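PDB 6SMO: Ketoacyl_synth_N domain-containing protein from Photorhabdus luminescens subsp. laumondii, which probably acts as a ketosynthase-like acyltransferase of the thiolase superfamily, with 3-oxoacyl-[acyl-carrier-protein] synthase-type chemistry. Local coordinates for residues C242-V248 against V363-S369. Numbering follows the deposited sequence.
Sequences CELTGFV and VCALSFS
A classic beta bulge, in which Thr245 and Gly246 both face Ser367, interrupts the antiparallel pairing of strands 242-251 and 362-369. Gly246 O accepts from Ser367 N at 2.9 Å, while Thr245 N donates to Ser367 O, so the extra residue is accommodated with the backbone bonds still made. Thr245 has the backbone of the first bulge position, phi -96° and psi -33°, and its side chain points toward the second strand: chi1 of 40° sets OG1 between its own N and carbonyl carbon, 2.7 Å from Ser367 OG. The same OG1 lies 3.2 Å from Ser369 OG, giving a chain of three small hydroxyls, and Ser367 OG also has a weak bond to Gln351. Gly246, with no side chain, sits directly across from Ser367 in a hydrogen-bonded pair. Beyond the bulge, Val248 N meets Ala365 O and Ala365 N meets Val248 O; the small Ala365 lets the branched valine pack closely, CB to CB 4.0 Å.

The two strands lie in the core sheet of a thiolase-type fold, strand 242-251 pairing also with 5-13 and strand 362-369 with 351-356. Leu244, Phe247, Leu366 and Phe368 share one face, where helices 161-175 and 319-329 pack. Leu366 CD2 reaches across to Phe247 CD1 at 3.5 Å, and the Phe247 ring meets Tyr168 edge-to-face. Leu244 CD1 lies 3.8 Å from Phe368 CE1, a contact of flexible aliphatic branch with broad ring, and Cys242 SG approaches the same ring obliquely, 3.7 Å from Phe368 CD1. At this end Glu243 N gives Ser369 O a nearly straight bond, and the extended Glu243 side chain places its carboxylate in a salt bridge with Arg4.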
ATOM      1  N   CYS C 242      18.360  -5.112 -21.503  1.00 41.84           N
ATOM      2  CA  CYS C 242      17.781  -6.465 -21.713  1.00 40.93           C
ATOM      3  C   CYS C 242      16.259  -6.366 -21.878  1.00 41.04           C
ATOM      4  O   CYS C 242      15.714  -5.257 -21.706  1.00 41.23           O
ATOM      5  CB  CYS C 242      18.125  -7.386 -20.548  1.00 40.31           C
ATOM      6  SG  CYS C 242      17.448  -6.830 -18.962  1.00 39.17           S
ATOM      7  N   GLU C 243      15.615  -7.492 -22.204  1.00 41.10           N
ATOM      8  CA  GLU C 243      14.143  -7.623 -22.365  1.00 41.29           C
ATOM      9  C   GLU C 243      13.598  -8.522 -21.247  1.00 41.11           C
ATOM     10  O   GLU C 243      14.172  -9.607 -21.040  1.00 40.80           O
ATOM     11  CB  GLU C 243      13.813  -8.210 -23.740  1.00 42.12           C
ATOM     12  CG  GLU C 243      12.333  -8.177 -24.079  1.00 42.57           C
ATOM     13  CD  GLU C 243      11.966  -8.753 -25.436  1.00 43.02           C
ATOM     14  OE1 GLU C 243      12.829  -9.404 -26.060  1.00 43.60           O
ATOM     15  OE2 GLU C 243      10.814  -8.549 -25.867  1.00 42.81           O
ATOM     16  N   LEU C 244      12.539  -8.081 -20.557  1.00 40.53           N
ATOM     17  CA  LEU C 244      11.790  -8.908 -19.571  1.00 40.41           C
ATOM     18  C   LEU C 244      10.831  -9.821 -20.343  1.00 40.65           C
ATOM     19  O   LEU C 244       9.837  -9.307 -20.895  1.00 40.57           O
ATOM     20  CB  LEU C 244      11.043  -8.001 -18.586  1.00 40.00           C
ATOM     21  CG  LEU C 244      10.567  -8.684 -17.302  1.00 39.73           C
ATOM     22  CD1 LEU C 244      10.556  -7.707 -16.137  1.00 39.26           C
ATOM     23  CD2 LEU C 244       9.191  -9.312 -17.481  1.00 39.70           C
ATOM     24  N   THR C 245      11.134 -11.121 -20.381  1.00 40.89           N
ATOM     25  CA  THR C 245      10.479 -12.130 -21.258  1.00 41.63           C
ATOM     26  C   THR C 245       9.356 -12.859 -20.509  1.00 41.94           C
ATOM     27  O   THR C 245       8.365 -13.222 -21.172  1.00 43.14           O
ATOM     28  CB  THR C 245      11.516 -13.112 -21.818  1.00 42.44           C
ATOM     29  OG1 THR C 245      12.449 -13.418 -20.781  1.00 42.24           O
ATOM     30  CG2 THR C 245      12.253 -12.559 -23.018  1.00 43.05           C
ATOM     31  N   GLY C 246       9.498 -13.066 -19.195  1.00 41.22           N
ATOM     32  CA  GLY C 246       8.545 -13.858 -18.390  1.00 40.73           C
ATOM     33  C   GLY C 246       8.519 -13.447 -16.927  1.00 39.71           C
ATOM     34  O   GLY C 246       9.545 -12.939 -16.430  1.00 39.87           O
ATOM     35  N   PHE C 247       7.376 -13.664 -16.268  1.00 38.89           N
ATOM     36  CA  PHE C 247       7.148 -13.432 -14.818  1.00 38.19           C
ATOM     37  C   PHE C 247       6.317 -14.585 -14.243  1.00 38.16           C
ATOM     38  O   PHE C 247       5.323 -14.990 -14.879  1.00 38.26           O
ATOM     39  CB  PHE C 247       6.461 -12.084 -14.586  1.00 37.77           C
ATOM     40  CG  PHE C 247       6.023 -11.841 -13.164  1.00 37.26           C
ATOM     41  CD1 PHE C 247       6.926 -11.949 -12.117  1.00 37.15           C
ATOM     42  CD2 PHE C 247       4.711 -11.500 -12.869  1.00 37.21           C
ATOM     43  CE1 PHE C 247       6.526 -11.726 -10.807  1.00 36.94           C
ATOM     44  CE2 PHE C 247       4.312 -11.276 -11.559  1.00 37.06           C
ATOM     45  CZ  PHE C 247       5.221 -11.387 -10.531  1.00 36.92           C
ATOM     46  N   VAL C 248       6.722 -15.086 -13.071  1.00 38.02           N
ATOM     47  CA  VAL C 248       6.077 -16.219 -12.343  1.00 38.31           C
ATOM     48  C   VAL C 248       5.734 -15.745 -10.926  1.00 37.98           C
ATOM     49  O   VAL C 248       6.618 -15.155 -10.275  1.00 37.93           O
ATOM     50  CB  VAL C 248       6.997 -17.454 -12.333  1.00 38.65           C
ATOM     51  CG1 VAL C 248       6.575 -18.494 -11.307  1.00 38.77           C
ATOM     52  CG2 VAL C 248       7.099 -18.084 -13.714  1.00 38.78           C
ATOM     53  N   VAL C 363       6.284 -18.618  -4.379  1.00 38.60           N
ATOM     54  CA  VAL C 363       7.238 -18.994  -5.465  1.00 39.20           C
ATOM     55  C   VAL C 363       7.157 -17.914  -6.550  1.00 39.04           C
ATOM     56  O   VAL C 363       6.168 -17.914  -7.311  1.00 39.38           O
ATOM     57  CB  VAL C 363       6.954 -20.395  -6.045  1.00 39.72           C
ATOM     58  CG1 VAL C 363       7.838 -20.699  -7.247  1.00 39.99           C
ATOM     59  CG2 VAL C 363       7.098 -21.489  -4.998  1.00 40.08           C
ATOM     60  N   CYS C 364       8.156 -17.029  -6.601  1.00 38.64           N
ATOM     61  CA  CYS C 364       8.254 -15.900  -7.563  1.00 38.28           C
ATOM     62  C   CYS C 364       9.547 -16.027  -8.374  1.00 37.48           C
ATOM     63  O   CYS C 364      10.575 -16.424  -7.792  1.00 37.35           O
ATOM     64  CB  CYS C 364       8.209 -14.563  -6.834  1.00 39.00           C
ATOM     65  SG  CYS C 364       6.669 -14.303  -5.914  1.00 40.63           S
ATOM     66  N   ALA C 365       9.491 -15.709  -9.669  1.00 36.78           N
ATOM     67  CA  ALA C 365      10.649 -15.756 -10.593  1.00 36.79           C
ATOM     68  C   ALA C 365      10.454 -14.762 -11.744  1.00 36.45           C
ATOM     69  O   ALA C 365       9.306 -14.599 -12.205  1.00 36.05           O
ATOM     70  CB  ALA C 365      10.843 -17.161 -11.107  1.00 37.30           C
ATOM     71  N   LEU C 366      11.551 -14.129 -12.176  1.00 36.03           N
ATOM     72  CA  LEU C 366      11.607 -13.181 -13.321  1.00 35.74           C
ATOM     73  C   LEU C 366      12.588 -13.719 -14.368  1.00 35.91           C
ATOM     74  O   LEU C 366      13.595 -14.341 -13.970  1.00 35.47           O
ATOM     75  CB  LEU C 366      12.045 -11.804 -12.810  1.00 35.23           C
ATOM     76  CG  LEU C 366      10.976 -11.006 -12.066  1.00 34.93           C
ATOM     77  CD1 LEU C 366      11.607  -9.913 -11.218  1.00 34.77           C
ATOM     78  CD2 LEU C 366       9.966 -10.413 -13.037  1.00 34.82           C
ATOM     79  N   SER C 367      12.296 -13.480 -15.652  1.00 36.23           N
ATOM     80  CA  SER C 367      13.117 -13.904 -16.816  1.00 36.83           C
ATOM     81  C   SER C 367      13.575 -12.669 -17.602  1.00 37.12           C
ATOM     82  O   SER C 367      12.703 -11.901 -18.052  1.00 36.85           O
ATOM     83  CB  SER C 367      12.349 -14.859 -17.695  1.00 36.84           C
ATOM     84  OG  SER C 367      13.107 -15.215 -18.842  1.00 36.96           O
ATOM     85  N   PHE C 368      14.893 -12.496 -17.750  1.00 38.02           N
ATOM     86  CA  PHE C 368      15.539 -11.405 -18.528  1.00 38.79           C
ATOM     87  C   PHE C 368      16.366 -12.022 -19.663  1.00 40.13           C
ATOM     88  O   PHE C 368      17.116 -12.980 -19.396  1.00 40.90           O
ATOM     89  CB  PHE C 368      16.398 -10.530 -17.613  1.00 38.46           C
ATOM     90  CG  PHE C 368      15.622  -9.794 -16.552  1.00 37.73           C
ATOM     91  CD1 PHE C 368      15.053  -8.558 -16.817  1.00 37.70           C
ATOM     92  CD2 PHE C 368      15.448 -10.344 -15.291  1.00 37.46           C
ATOM     93  CE1 PHE C 368      14.334  -7.884 -15.841  1.00 37.67           C
ATOM     94  CE2 PHE C 368      14.728  -9.669 -14.316  1.00 37.29           C
ATOM     95  CZ  PHE C 368      14.172  -8.442 -14.594  1.00 37.35           C
ATOM     96  N   SER C 369      16.225 -11.486 -20.880  1.00 41.36           N
ATOM     97  CA  SER C 369      16.870 -11.986 -22.124  1.00 42.40           C
ATOM     98  C   SER C 369      17.671 -10.863 -22.793  1.00 43.89           C
ATOM     99  O   SER C 369      17.234  -9.698 -22.720  1.00 43.61           O
ATOM    100  CB  SER C 369      15.844 -12.564 -23.061  1.00 42.36           C
ATOM    101  OG  SER C 369      15.170 -13.656 -22.454  1.00 41.76           O
TER